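Local structure of toxin PAU_02230 (Photorhabdus asymbiotica subsp. asymbiotica ATCC 43949, 6HV6) at residues P201-M206 with K288-I293; W208-S213 with L292-K297; S280-D285 with V341-L346; I303-Y308 with D318-M323. The protein is a bacterial toxin, modelled here as a mixed helix-and-sheet region with a six-stranded antiparallel sheet packed between helices. The protein carries 1 engineered substitution. All blocks are in the same frame, centred on the assembly; numbering follows the deposited sequence.

In the fold
The four contacts are built round one six-stranded antiparallel sheet. Contacts 1 and 2, whose centres lie about 12 Å apart, are successive turns of helix 199-211 laid along strand 289-296, and Leu292 serves both. Contact 3 pairs strand 280-286 with the edge strand 342-346; its centre is about 9 Å from that of contact 1, and backbone bonds Ile293-Val282 and Met291-Val284 tie the two together. Contact 4 sets the start of helix 320-334 against strand 304-309 on the face opposite helix 199-211; its centre is about 15 Å from that of contact 3, with nearest atoms about 6 Å apart. A bound EPE molecule, hydrogen-bonded to Thr290 OG1, lies beside contact 1.

Contact 1: residues P201-M206 with K288-I293; sequences PESVLM and KHTMLI
Helix 199-211 covers one face of the central antiparallel sheet, and here its Ser203 and Met206 settle on Thr290 and Leu292 of strand 289-296. The short helix and strand segments run almost parallel, 16° apart, and their axes close to 7.2 Å. A small residue stands where they meet, with Ser203 CA only 5.5 Å from Leu292 CA. Ser203 points its CB at the strand and slides between two side chains. On one side Thr290 CG2 lies 3.8 Å from Ser203 CB; on the other Leu292 CB approaches the same atom. Ser203 OG is set beside its own backbone N (chi1 -66°), a turn that carries it back to hydrogen-bond Ala199 O one helical turn earlier. The hydroxyl therefore serves its own helix while resting 3.5 Å from Met291 CA. Thr290 divides its branches: the methyl meets the helix, whereas OG1 bonds the EPE sulfonate oxygen O3S. The alternation of the strand sends Met291 to the other face of the sheet. Met206 offers its CB and backbone carbon, since its thioether end leads off; its flank also rests on Tyr308 of the adjacent strand. Toward the N-terminal end of the helix, Pro201 packs on helix 235-244. Leu292 reaches both Ser203 and Met206, its CD2 lying 3.5 Å from Ser203 O and 4.2 Å from Met206 CB.

Contact 2: residues W208-S213 with L292-K297; sequences WALQSS and LISKIK
Leu210 leads the last turn of helix 199-211 onto strand 289-296, touching Leu292, Ser294 and Ile296, three alternate residues that share one face of the sheet. Its CD1 methyl does the work at one end: it is 3.9 Å from Leu292 CD2 and 3.6 Å from Ser294 OG. At the other end, Leu210 CB meets Ile296 CD1 at 3.9 Å. Ile296 CD1 is folded over (chi2 -63°) instead of extended, which carries it to 3.5 Å from Leu210 O and sets it against CG of Gln211. Gln211 follows, and its side chain crosses that of Ile296 at about a right angle, with Gln211 CG 4.1 Å from Ile296 CD1. The amide of Gln211 passes on to the next strand, where NE2 hydrogen-bonds Ser281 OG. That same Ser281 oxygen bonds Ser294 OG, so the Ser294 hydroxyl beside the leucine methyl has a polar partner. Ser212, the first residue to abandon helical geometry, turns its hydroxyl back and donates a 2.8 Å bond from OG to Trp208 O, arriving above the carbonyl plane. Its OG also lies over one face of the Trp208 ring, toward the rim. The C-terminal turn of helix 199-211 thus packs on alternate residues of strand 289-296, as part of a helix layer on an antiparallel sheet.

Contact 3: residues S280-D285 with V341-L346; sequences SSVRVD and VSFHPL
Arg283 with His344 and Asp285 with Ser342 are hydrogen-bonded antiparallel pairs, alternating with the non-hydrogen-bonded pairs Val282-Pro345 and Val284-Phe343, while the short strand segments stand at 144°. Arg283 N to His344 O is 2.7 Å, and Ser342 N to Asp285 O is 2.9 Å. On one face the valines meet the outer strand. Val284 CG1 touches Val341 CG1 at 3.6 Å, Val284 CG2 reaches the Phe343 ring, and Val282 CG1 sits at that ring's edge; Phe327 of helix 320-334 touches Val284 and Val341. The other face is largely polar. Arg283, bent at chi3 (79°), lays its guanidinium flat but offset on the His344 imidazole, the planes 17° apart and NH2 over the ring toward its rim, 3.4 Å from His344 CG. The bend also turns NE and NH2 side-on to Asp285, giving a two-pronged salt bridge of 2.8 Å from NE to OD1 and 3.0 Å from NH2 to OD2, with the carboxylate close to the guanidinium plane. Leu346 flanks the arginine at CB. The His344 ring is held at its edge by a 2.7 Å bond between its NE2 and Ser342 OG. Asp285 OD2 instead lies over the imidazole face, near NE2 but too poorly angled for a hydrogen bond. The two-pronged bridge, with a bond from NH1 to Asn253 OD1, fixes the guanidinium's rotation over His344, and Asp285 probably balances its charge.

Contact 4: residues I303-Y308 with D318-M323; sequences IKYVFY and DKHSDM
Tyr305 and Met323 form the close-packed part of this contact, in which the first turn of helix 320-334 settles on strand 304-309; the side chains of Lys304 and Asp318 form its loose outer part. The helix follows the hairpin of strands 304-309 and 313-317 and folds back onto it. Its opening residue, His320, lies over the Tyr305 ring: the backbone N stands 3.4 Å above the ring plane toward the rim, and CB sits over the face, 3.8 Å from the ring centroid. With CG of His320 anti to the backbone N (chi1 173°), the imidazole continues past the tyrosine and turns an edge toward its face, an offset edge-to-face pair with planes at 72°. Asp318 O meets the Tyr305 ring at its edge, 3.4 Å from CE1. One turn along, Met323 lays CB against Tyr305 CB at 4.0 Å, while its CG reaches Phe307 CB at 4.2 Å. Outside, Lys304 and the exposed Asp318 run side by side, with Lys304 CE 3.4 Å from Asp318 OD1. The opposite charges are near but beyond a salt bridge, the ammonium NZ of Lys304 lying 4.4 Å from Asp318 OD1. The buried rings have firmer partners: Tyr305 OH bonds Glu271, itself salt-bridged to Lys295. His320 NE2 bonds Leu267 O and so probably carries the proton, while the buried, partnerless ND1 is consistent with a neutral ring.

Contact 1: residues P201-M206 with K288-I293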
loop_
_atom_site.group_PDB
_atom_site.type_symbol
_atom_site.label_atom_id
_atom_site.label_comp_id
_atom_site.label_asym_id
_atom_site.label_seq_id
_atom_site.Cartn_x
_atom_site.Cartn_y
_atom_site.Cartn_z
ATOM N N PRO A 201 -2.882 3.558 -10.737
ATOM C CA PRO A 201 -4.330 3.596 -10.999
ATOM C C PRO A 201 -5.129 4.079 -9.805
ATOM O O PRO A 201 -6.181 4.695 -10.001
ATOM C CB PRO A 201 -4.670 2.140 -11.356
ATOM C CG PRO A 201 -3.584 1.329 -10.673
ATOM C CD PRO A 201 -2.350 2.186 -10.798
ATOM N N GLU A 202 -4.679 3.798 -8.577
ATOM C CA GLU A 202 -5.372 4.333 -7.410
ATOM C C GLU A 202 -5.396 5.855 -7.456
ATOM O O GLU A 202 -6.440 6.476 -7.237
ATOM C CB GLU A 202 -4.705 3.819 -6.123
ATOM C CG GLU A 202 -5.040 2.348 -5.863
ATOM C CD GLU A 202 -4.057 1.646 -4.936
ATOM O OE1 GLU A 202 -3.002 2.216 -4.592
ATOM O OE2 GLU A 202 -4.358 0.505 -4.542
ATOM N N SER A 203 -4.252 6.468 -7.760
ATOM C CA SER A 203 -4.169 7.928 -7.813
ATOM C C SER A 203 -5.062 8.496 -8.913
ATOM O O SER A 203 -5.793 9.466 -8.688
ATOM C CB SER A 203 -2.721 8.353 -8.044
ATOM O OG SER A 203 -1.897 8.016 -6.940
ATOM N N VAL A 204 -5.010 7.908 -10.110
ATOM C CA VAL A 204 -5.837 8.377 -11.225
ATOM C C VAL A 204 -7.315 8.223 -10.903
ATOM O O VAL A 204 -8.114 9.136 -11.151
ATOM C CB VAL A 204 -5.468 7.624 -12.518
ATOM C CG1 VAL A 204 -6.482 7.922 -13.620
ATOM C CG2 VAL A 204 -4.067 8.000 -12.966
ATOM N N LEU A 205 -7.707 7.071 -10.342
ATOM C CA LEU A 205 -9.117 6.841 -10.028
ATOM C C LEU A 205 -9.598 7.773 -8.919
ATOM O O LEU A 205 -10.718 8.297 -8.976
ATOM C CB LEU A 205 -9.324 5.369 -9.629
ATOM C CG LEU A 205 -10.763 4.860 -9.499
ATOM C CD1 LEU A 205 -11.457 4.894 -10.852
ATOM C CD2 LEU A 205 -10.804 3.437 -8.896
ATOM N N MET A 206 -8.771 7.984 -7.896
ATOM C CA MET A 206 -9.141 8.889 -6.810
ATOM C C MET A 206 -9.206 10.346 -7.276
ATOM O O MET A 206 -9.977 11.145 -6.724
ATOM C CB MET A 206 -8.146 8.737 -5.650
ATOM C CG MET A 206 -8.515 9.540 -4.394
ATOM S SD MET A 206 -10.106 9.067 -3.716
ATOM C CE MET A 206 -9.676 7.508 -2.910
ATOM N N LYS A 288 9.261 4.789 -8.109
ATOM C CA LYS A 288 8.414 3.593 -7.961
ATOM C C LYS A 288 7.144 3.872 -7.165
ATOM O O LYS A 288 6.644 3.012 -6.434
ATOM C CB LYS A 288 9.202 2.446 -7.324
ATOM C CG LYS A 288 10.368 1.976 -8.180
ATOM C CD LYS A 288 11.243 0.984 -7.439
ATOM C CE LYS A 288 12.346 0.454 -8.345
ATOM N NZ LYS A 288 11.787 -0.269 -9.530
ATOM N N HIS A 289 6.589 5.071 -7.329
ATOM C CA HIS A 289 5.404 5.441 -6.567
ATOM C C HIS A 289 4.635 6.508 -7.325
ATOM O O HIS A 289 5.206 7.264 -8.113
ATOM C CB HIS A 289 5.776 5.946 -5.162
ATOM C CG HIS A 289 4.618 6.002 -4.210
ATOM N ND1 HIS A 289 3.599 5.067 -4.217
ATOM C CD2 HIS A 289 4.335 6.860 -3.198
ATOM C CE1 HIS A 289 2.724 5.367 -3.269
ATOM N NE2 HIS A 289 3.152 6.445 -2.631
ATOM N N THR A 290 3.331 6.555 -7.083
ATOM C CA THR A 290 2.484 7.593 -7.644
ATOM C C THR A 290 1.596 8.123 -6.536
ATOM O O THR A 290 1.116 7.357 -5.698
ATOM C CB THR A 290 1.616 7.067 -8.794
ATOM O OG1 THR A 290 2.442 6.458 -9.786
ATOM C CG2 THR A 290 0.787 8.209 -9.428
ATOM N N MET A 291 1.388 9.433 -6.529
ATOM C CA MET A 291 0.526 10.041 -5.533
ATOM C C MET A 291 -0.325 11.086 -6.252
ATOM O O MET A 291 -0.281 11.220 -7.478
ATOM C CB MET A 291 1.363 10.622 -4.387
ATOM C CG MET A 291 2.144 9.562 -3.564
ATOM S SD MET A 291 3.513 10.333 -2.690
ATOM C CE MET A 291 4.649 10.586 -4.048
ATOM N N LEU A 292 -1.082 11.857 -5.487
ATOM C CA LEU A 292 -2.046 12.755 -6.097
ATOM C C LEU A 292 -2.249 13.949 -5.184
ATOM O O LEU A 292 -2.327 13.786 -3.962
ATOM C CB LEU A 292 -3.379 12.026 -6.325
ATOM C CG LEU A 292 -4.544 12.881 -6.808
ATOM C CD1 LEU A 292 -4.415 13.064 -8.300
ATOM C CD2 LEU A 292 -5.861 12.197 -6.423
ATOM N N ILE A 293 -2.349 15.142 -5.770
ATOM C CA ILE A 293 -2.766 16.316 -5.018
ATOM C C ILE A 293 -3.876 17.002 -5.791
ATOM O O ILE A 293 -3.874 17.019 -7.028
ATOM C CB ILE A 293 -1.598 17.283 -4.717
ATOM C CG1 ILE A 293 -0.918 17.756 -5.991
ATOM C CG2 ILE A 293 -0.565 16.603 -3.828
ATOM C CD1 ILE A 293 0.421 18.438 -5.717
#

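Contact 2: residues W208-S213 with L292-K297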
loop_
_atom_site.group_PDB
_atom_site.type_symbol
_atom_site.label_atom_id
_atom_site.label_comp_id
_atom_site.label_asym_id
_atom_site.label_seq_id
_atom_site.Cartn_x
_atom_site.Cartn_y
_atom_site.Cartn_z
ATOM N N TRP A 208 -10.469 11.309 -10.092
ATOM C CA TRP A 208 -11.843 11.469 -10.561
ATOM C C TRP A 208 -12.834 11.427 -9.402
ATOM O O TRP A 208 -13.797 12.212 -9.366
ATOM C CB TRP A 208 -12.198 10.397 -11.586
ATOM C CG TRP A 208 -13.645 10.488 -11.939
ATOM C CD1 TRP A 208 -14.597 9.529 -11.754
ATOM C CD2 TRP A 208 -14.322 11.632 -12.483
ATOM N NE1 TRP A 208 -15.821 9.997 -12.171
ATOM C CE2 TRP A 208 -15.679 11.284 -12.623
ATOM C CE3 TRP A 208 -13.909 12.912 -12.873
ATOM C CZ2 TRP A 208 -16.627 12.168 -13.133
ATOM C CZ3 TRP A 208 -14.861 13.795 -13.390
ATOM C CH2 TRP A 208 -16.197 13.415 -13.510
ATOM N N ALA A 209 -12.626 10.504 -8.457
ATOM C CA ALA A 209 -13.471 10.446 -7.269
ATOM C C ALA A 209 -13.519 11.792 -6.564
ATOM O O ALA A 209 -14.590 12.259 -6.160
ATOM C CB ALA A 209 -12.948 9.375 -6.304
ATOM N N LEU A 210 -12.361 12.432 -6.403
ATOM C CA LEU A 210 -12.327 13.706 -5.694
ATOM C C LEU A 210 -13.079 14.780 -6.462
ATOM O O LEU A 210 -13.776 15.604 -5.859
ATOM C CB LEU A 210 -10.880 14.134 -5.438
ATOM C CG LEU A 210 -10.208 13.501 -4.221
ATOM C CD1 LEU A 210 -8.709 13.805 -4.253
ATOM C CD2 LEU A 210 -10.833 14.052 -2.945
ATOM N N GLN A 211 -12.959 14.786 -7.792
ATOM C CA GLN A 211 -13.625 15.812 -8.585
ATOM C C GLN A 211 -15.127 15.586 -8.714
ATOM O O GLN A 211 -15.848 16.504 -9.122
ATOM C CB GLN A 211 -12.982 15.898 -9.970
ATOM C CG GLN A 211 -11.487 16.267 -9.914
ATOM C CD GLN A 211 -10.919 16.653 -11.277
ATOM O OE1 GLN A 211 -11.661 16.846 -12.245
ATOM N NE2 GLN A 211 -9.598 16.772 -11.353
ATOM N N SER A 212 -15.622 14.402 -8.362
ATOM C CA SER A 212 -17.032 14.075 -8.518
ATOM C C SER A 212 -17.699 13.749 -7.187
ATOM O O SER A 212 -18.767 13.138 -7.177
ATOM C CB SER A 212 -17.199 12.908 -9.489
ATOM O OG SER A 212 -16.498 11.767 -9.001
ATOM N N SER A 213 -17.095 14.144 -6.063
ATOM C CA SER A 213 -17.685 13.928 -4.736
ATOM C C SER A 213 -17.948 12.449 -4.479
ATOM O O SER A 213 -18.985 12.074 -3.931
ATOM C CB SER A 213 -18.978 14.738 -4.561
ATOM O OG SER A 213 -18.781 16.087 -4.937
ATOM N N LEU A 292 -1.082 11.857 -5.487
ATOM C CA LEU A 292 -2.046 12.755 -6.097
ATOM C C LEU A 292 -2.249 13.949 -5.184
ATOM O O LEU A 292 -2.327 13.786 -3.962
ATOM C CB LEU A 292 -3.379 12.026 -6.325
ATOM C CG LEU A 292 -4.544 12.881 -6.808
ATOM C CD1 LEU A 292 -4.415 13.064 -8.300
ATOM C CD2 LEU A 292 -5.861 12.197 -6.423
ATOM N N ILE A 293 -2.349 15.142 -5.770
ATOM C CA ILE A 293 -2.766 16.316 -5.018
ATOM C C ILE A 293 -3.876 17.002 -5.791
ATOM O O ILE A 293 -3.874 17.019 -7.028
ATOM C CB ILE A 293 -1.598 17.283 -4.717
ATOM C CG1 ILE A 293 -0.918 17.756 -5.991
ATOM C CG2 ILE A 293 -0.565 16.603 -3.828
ATOM C CD1 ILE A 293 0.421 18.438 -5.717
ATOM N N SER A 294 -4.842 17.547 -5.059
ATOM C CA SER A 294 -6.043 18.052 -5.696
ATOM C C SER A 294 -6.520 19.294 -4.972
ATOM O O SER A 294 -6.198 19.523 -3.803
ATOM C CB SER A 294 -7.153 16.991 -5.713
ATOM O OG SER A 294 -6.761 15.862 -6.471
ATOM N N LYS A 295 -7.294 20.092 -5.701
ATOM C CA LYS A 295 -8.056 21.208 -5.169
ATOM C C LYS A 295 -9.510 20.934 -5.526
ATOM O O LYS A 295 -9.823 20.706 -6.697
ATOM C CB LYS A 295 -7.560 22.531 -5.768
ATOM C CG LYS A 295 -8.314 23.780 -5.354
ATOM C CD LYS A 295 -7.696 25.031 -6.013
ATOM C CE LYS A 295 -8.378 26.314 -5.572
ATOM N NZ LYS A 295 -7.739 27.521 -6.192
ATOM N N ILE A 296 -10.390 20.929 -4.525
ATOM C CA ILE A 296 -11.798 20.587 -4.710
ATOM C C ILE A 296 -12.678 21.645 -4.048
ATOM O O ILE A 296 -12.357 22.138 -2.963
ATOM C CB ILE A 296 -12.107 19.191 -4.130
ATOM C CG1 ILE A 296 -11.111 18.155 -4.663
ATOM C CG2 ILE A 296 -13.533 18.780 -4.461
ATOM C CD1 ILE A 296 -11.175 17.961 -6.179
ATOM N N LYS A 297 -13.803 21.970 -4.683
ATOM C CA LYS A 297 -14.742 22.960 -4.131
ATOM C C LYS A 297 -15.915 22.312 -3.388
ATOM O O LYS A 297 -15.847 21.155 -2.961
ATOM C CB LYS A 297 -15.276 23.871 -5.239
#

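Contact 3: residues S280-D285 with V341-L346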
loop_
_atom_site.group_PDB
_atom_site.type_symbol
_atom_site.label_atom_id
_atom_site.label_comp_id
_atom_site.label_asym_id
_atom_site.label_seq_id
_atom_site.Cartn_x
_atom_site.Cartn_y
_atom_site.Cartn_z
ATOM N N SER A 280 -9.339 20.605 -9.702
ATOM C CA SER A 280 -8.323 20.017 -10.558
ATOM C C SER A 280 -7.412 19.125 -9.731
ATOM O O SER A 280 -7.349 19.218 -8.501
ATOM C CB SER A 280 -7.523 21.094 -11.301
ATOM O OG SER A 280 -6.970 22.026 -10.394
ATOM N N SER A 281 -6.717 18.243 -10.433
ATOM C CA SER A 281 -5.890 17.236 -9.793
ATOM C C SER A 281 -4.576 17.131 -10.544
ATOM O O SER A 281 -4.515 17.325 -11.763
ATOM C CB SER A 281 -6.586 15.872 -9.755
ATOM O OG SER A 281 -7.793 15.937 -9.022
ATOM N N VAL A 282 -3.527 16.829 -9.792
ATOM C CA VAL A 282 -2.178 16.722 -10.310
ATOM C C VAL A 282 -1.634 15.367 -9.879
ATOM O O VAL A 282 -1.629 15.046 -8.684
ATOM C CB VAL A 282 -1.284 17.864 -9.799
ATOM C CG1 VAL A 282 0.146 17.635 -10.202
ATOM C CG2 VAL A 282 -1.782 19.221 -10.329
ATOM N N ARG A 283 -1.197 14.569 -10.842
ATOM C CA ARG A 283 -0.542 13.313 -10.529
ATOM C C ARG A 283 0.897 13.597 -10.106
ATOM O O ARG A 283 1.593 14.402 -10.738
ATOM C CB ARG A 283 -0.581 12.372 -11.735
ATOM C CG ARG A 283 -0.003 10.975 -11.455
ATOM C CD ARG A 283 0.076 10.124 -12.719
ATOM N NE ARG A 283 1.232 10.501 -13.520
ATOM C CZ ARG A 283 1.183 11.040 -14.730
ATOM N NH1 ARG A 283 0.018 11.261 -15.328
ATOM N NH2 ARG A 283 2.312 11.351 -15.350
ATOM N N VAL A 284 1.338 12.950 -9.033
ATOM C CA VAL A 284 2.704 13.085 -8.525
ATOM C C VAL A 284 3.465 11.807 -8.852
ATOM O O VAL A 284 3.131 10.737 -8.336
ATOM C CB VAL A 284 2.736 13.356 -7.011
ATOM C CG1 VAL A 284 4.194 13.584 -6.539
ATOM C CG2 VAL A 284 1.900 14.582 -6.669
ATOM N N ASP A 285 4.481 11.909 -9.699
ATOM C CA ASP A 285 5.339 10.773 -10.010
ATOM C C ASP A 285 6.585 10.838 -9.135
ATOM O O ASP A 285 7.211 11.894 -9.025
ATOM C CB ASP A 285 5.742 10.769 -11.486
ATOM C CG ASP A 285 4.559 10.601 -12.420
ATOM O OD1 ASP A 285 3.507 10.070 -11.977
ATOM O OD2 ASP A 285 4.689 10.997 -13.601
ATOM N N VAL A 341 10.802 13.839 -7.979
ATOM C CA VAL A 341 9.378 14.042 -7.737
ATOM C C VAL A 341 8.873 15.061 -8.754
ATOM O O VAL A 341 9.412 16.169 -8.846
ATOM C CB VAL A 341 9.114 14.512 -6.298
ATOM C CG1 VAL A 341 7.614 14.757 -6.085
ATOM C CG2 VAL A 341 9.653 13.491 -5.294
ATOM N N SER A 342 7.845 14.695 -9.520
ATOM C CA SER A 342 7.381 15.562 -10.603
ATOM C C SER A 342 5.862 15.609 -10.603
ATOM O O SER A 342 5.190 14.738 -10.045
ATOM C CB SER A 342 7.895 15.109 -11.984
ATOM O OG SER A 342 7.498 13.777 -12.290
ATOM N N PHE A 343 5.330 16.645 -11.248
ATOM C CA PHE A 343 3.926 17.006 -11.137
ATOM C C PHE A 343 3.304 17.034 -12.521
ATOM O O PHE A 343 3.855 17.647 -13.438
ATOM C CB PHE A 343 3.780 18.357 -10.438
ATOM C CG PHE A 343 4.328 18.350 -9.040
ATOM C CD1 PHE A 343 3.557 17.897 -7.990
ATOM C CD2 PHE A 343 5.629 18.740 -8.794
ATOM C CE1 PHE A 343 4.063 17.867 -6.706
ATOM C CE2 PHE A 343 6.144 18.712 -7.512
ATOM C CZ PHE A 343 5.363 18.276 -6.468
ATOM N N HIS A 344 2.154 16.382 -12.660
ATOM C CA HIS A 344 1.562 16.173 -13.972
ATOM C C HIS A 344 0.064 16.428 -13.904
ATOM O O HIS A 344 -0.659 15.703 -13.214
ATOM C CB HIS A 344 1.870 14.758 -14.460
ATOM C CG HIS A 344 3.336 14.456 -14.500
ATOM N ND1 HIS A 344 4.092 14.568 -15.647
ATOM C CD2 HIS A 344 4.193 14.073 -13.522
ATOM C CE1 HIS A 344 5.346 14.248 -15.381
ATOM N NE2 HIS A 344 5.434 13.942 -14.098
ATOM N N PRO A 345 -0.424 17.474 -14.570
ATOM C CA PRO A 345 -1.860 17.770 -14.520
ATOM C C PRO A 345 -2.667 16.605 -15.068
ATOM O O PRO A 345 -2.309 16.008 -16.086
ATOM C CB PRO A 345 -2.002 19.017 -15.401
ATOM C CG PRO A 345 -0.604 19.566 -15.539
ATOM C CD PRO A 345 0.306 18.387 -15.464
ATOM N N LEU A 346 -3.756 16.283 -14.369
ATOM C CA LEU A 346 -4.721 15.291 -14.812
ATOM C C LEU A 346 -5.918 15.982 -15.449
ATOM O O LEU A 346 -6.352 17.042 -14.991
ATOM C CB LEU A 346 -5.184 14.423 -13.644
ATOM C CG LEU A 346 -4.122 13.459 -13.113
ATOM C CD1 LEU A 346 -4.641 12.756 -11.896
ATOM C CD2 LEU A 346 -3.733 12.453 -14.168
HETATM O O HOH W 1 -7.725 17.995 -13.184
HETATM O O HOH W 2 9.222 12.172 -11.333
#

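Contact 4: residues I303-Y308 with D318-M323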
loop_
_atom_site.group_PDB
_atom_site.type_symbol
_atom_site.label_atom_id
_atom_site.label_comp_id
_atom_site.label_asym_id
_atom_site.label_seq_id
_atom_site.Cartn_x
_atom_site.Cartn_y
_atom_site.Cartn_z
ATOM N N ILE A 303 -13.554 25.235 -0.282
ATOM C CA ILE A 303 -12.440 24.664 -1.030
ATOM C C ILE A 303 -11.596 23.814 -0.099
ATOM O O ILE A 303 -11.314 24.209 1.041
ATOM C CB ILE A 303 -11.596 25.777 -1.682
ATOM C CG1 ILE A 303 -12.319 26.365 -2.897
ATOM C CG2 ILE A 303 -10.221 25.260 -2.075
ATOM C CD1 ILE A 303 -11.508 27.403 -3.653
ATOM N N LYS A 304 -11.193 22.638 -0.584
ATOM C CA LYS A 304 -10.289 21.747 0.123
ATOM C C LYS A 304 -9.082 21.436 -0.752
ATOM O O LYS A 304 -9.209 21.298 -1.974
ATOM C CB LYS A 304 -11.007 20.451 0.526
ATOM C CG LYS A 304 -12.117 20.668 1.536
ATOM C CD LYS A 304 -11.583 21.403 2.760
ATOM C CE LYS A 304 -12.704 21.973 3.617
ATOM N NZ LYS A 304 -13.662 20.920 4.056
ATOM N N TYR A 305 -7.910 21.349 -0.123
ATOM C CA TYR A 305 -6.671 20.946 -0.776
ATOM C C TYR A 305 -6.293 19.579 -0.214
ATOM O O TYR A 305 -6.165 19.427 1.007
ATOM C CB TYR A 305 -5.560 21.969 -0.532
ATOM C CG TYR A 305 -5.971 23.377 -0.944
ATOM C CD1 TYR A 305 -6.629 24.219 -0.053
ATOM C CD2 TYR A 305 -5.754 23.833 -2.234
ATOM C CE1 TYR A 305 -7.034 25.489 -0.430
ATOM C CE2 TYR A 305 -6.154 25.113 -2.623
ATOM C CZ TYR A 305 -6.797 25.926 -1.715
ATOM O OH TYR A 305 -7.198 27.191 -2.082
ATOM N N VAL A 306 -6.134 18.591 -1.091
ATOM C CA VAL A 306 -6.068 17.185 -0.677
ATOM C C VAL A 306 -4.769 16.566 -1.170
ATOM O O VAL A 306 -4.412 16.710 -2.344
ATOM C CB VAL A 306 -7.268 16.374 -1.201
ATOM C CG1 VAL A 306 -7.256 14.930 -0.596
ATOM C CG2 VAL A 306 -8.582 17.078 -0.915
ATOM N N PHE A 307 -4.082 15.854 -0.286
ATOM C CA PHE A 307 -2.935 15.024 -0.642
ATOM C C PHE A 307 -3.343 13.570 -0.456
ATOM O O PHE A 307 -3.679 13.163 0.659
ATOM C CB PHE A 307 -1.721 15.368 0.230
ATOM C CG PHE A 307 -0.545 14.426 0.058
ATOM C CD1 PHE A 307 -0.203 13.931 -1.199
ATOM C CD2 PHE A 307 0.225 14.053 1.147
ATOM C CE1 PHE A 307 0.881 13.069 -1.356
ATOM C CE2 PHE A 307 1.315 13.197 0.997
ATOM C CZ PHE A 307 1.637 12.701 -0.252
ATOM N N TYR A 308 -3.345 12.800 -1.543
ATOM C CA TYR A 308 -3.642 11.367 -1.502
ATOM C C TYR A 308 -2.347 10.598 -1.729
ATOM O O TYR A 308 -1.773 10.651 -2.825
ATOM C CB TYR A 308 -4.676 10.976 -2.557
ATOM C CG TYR A 308 -4.905 9.466 -2.702
ATOM C CD1 TYR A 308 -4.952 8.636 -1.591
ATOM C CD2 TYR A 308 -5.085 8.886 -3.946
ATOM C CE1 TYR A 308 -5.183 7.269 -1.712
ATOM C CE2 TYR A 308 -5.307 7.510 -4.070
ATOM C CZ TYR A 308 -5.351 6.725 -2.956
ATOM O OH TYR A 308 -5.567 5.380 -3.087
ATOM N N ASP A 318 -7.519 23.064 4.747
ATOM C CA ASP A 318 -8.191 24.309 4.393
ATOM C C ASP A 318 -7.288 25.239 3.597
ATOM O O ASP A 318 -7.782 26.093 2.852
ATOM C CB ASP A 318 -8.676 25.049 5.649
ATOM C CG ASP A 318 -9.952 24.463 6.234
ATOM O OD1 ASP A 318 -10.457 23.452 5.707
ATOM O OD2 ASP A 318 -10.458 25.027 7.229
ATOM N N LYS A 319 -5.976 25.120 3.764
ATOM C CA LYS A 319 -5.030 26.032 3.141
ATOM C C LYS A 319 -4.079 25.241 2.262
ATOM O O LYS A 319 -3.593 24.179 2.659
ATOM C CB LYS A 319 -4.229 26.821 4.188
ATOM C CG LYS A 319 -5.058 27.772 5.034
ATOM C CD LYS A 319 -4.167 28.698 5.849
ATOM C CE LYS A 319 -4.973 29.815 6.502
ATOM N NZ LYS A 319 -4.116 30.711 7.327
ATOM N N HIS A 320 -3.823 25.760 1.060
ATOM C CA HIS A 320 -2.860 25.105 0.182
ATOM C C HIS A 320 -1.482 25.025 0.834
ATOM O O HIS A 320 -0.787 24.007 0.718
ATOM C CB HIS A 320 -2.776 25.845 -1.153
ATOM C CG HIS A 320 -1.690 25.335 -2.044
ATOM N ND1 HIS A 320 -1.833 24.202 -2.816
ATOM C CD2 HIS A 320 -0.429 25.781 -2.257
ATOM C CE1 HIS A 320 -0.711 23.976 -3.473
ATOM N NE2 HIS A 320 0.157 24.919 -3.153
ATOM N N SER A 321 -1.076 26.085 1.536
ATOM C CA SER A 321 0.267 26.107 2.107
ATOM C C SER A 321 0.446 25.015 3.151
ATOM O O SER A 321 1.545 24.468 3.288
ATOM C CB SER A 321 0.575 27.477 2.715
ATOM O OG SER A 321 -0.241 27.749 3.837
ATOM N N ASP A 322 -0.615 24.680 3.891
ATOM C CA ASP A 322 -0.522 23.581 4.846
ATOM C C ASP A 322 -0.414 22.244 4.136
ATOM O O ASP A 322 0.367 21.378 4.544
ATOM C CB ASP A 322 -1.732 23.579 5.774
ATOM C CG ASP A 322 -1.719 24.748 6.735
ATOM O OD1 ASP A 322 -0.614 25.227 7.056
ATOM O OD2 ASP A 322 -2.805 25.168 7.171
ATOM N N MET A 323 -1.218 22.043 3.094
ATOM C CA MET A 323 -1.137 20.798 2.340
ATOM C C MET A 323 0.254 20.624 1.752
ATOM O O MET A 323 0.842 19.536 1.834
ATOM C CB MET A 323 -2.223 20.786 1.259
ATOM C CG MET A 323 -2.351 19.494 0.457
ATOM S SD MET A 323 -1.140 19.425 -0.871
ATOM C CE MET A 323 -1.848 20.584 -2.049
#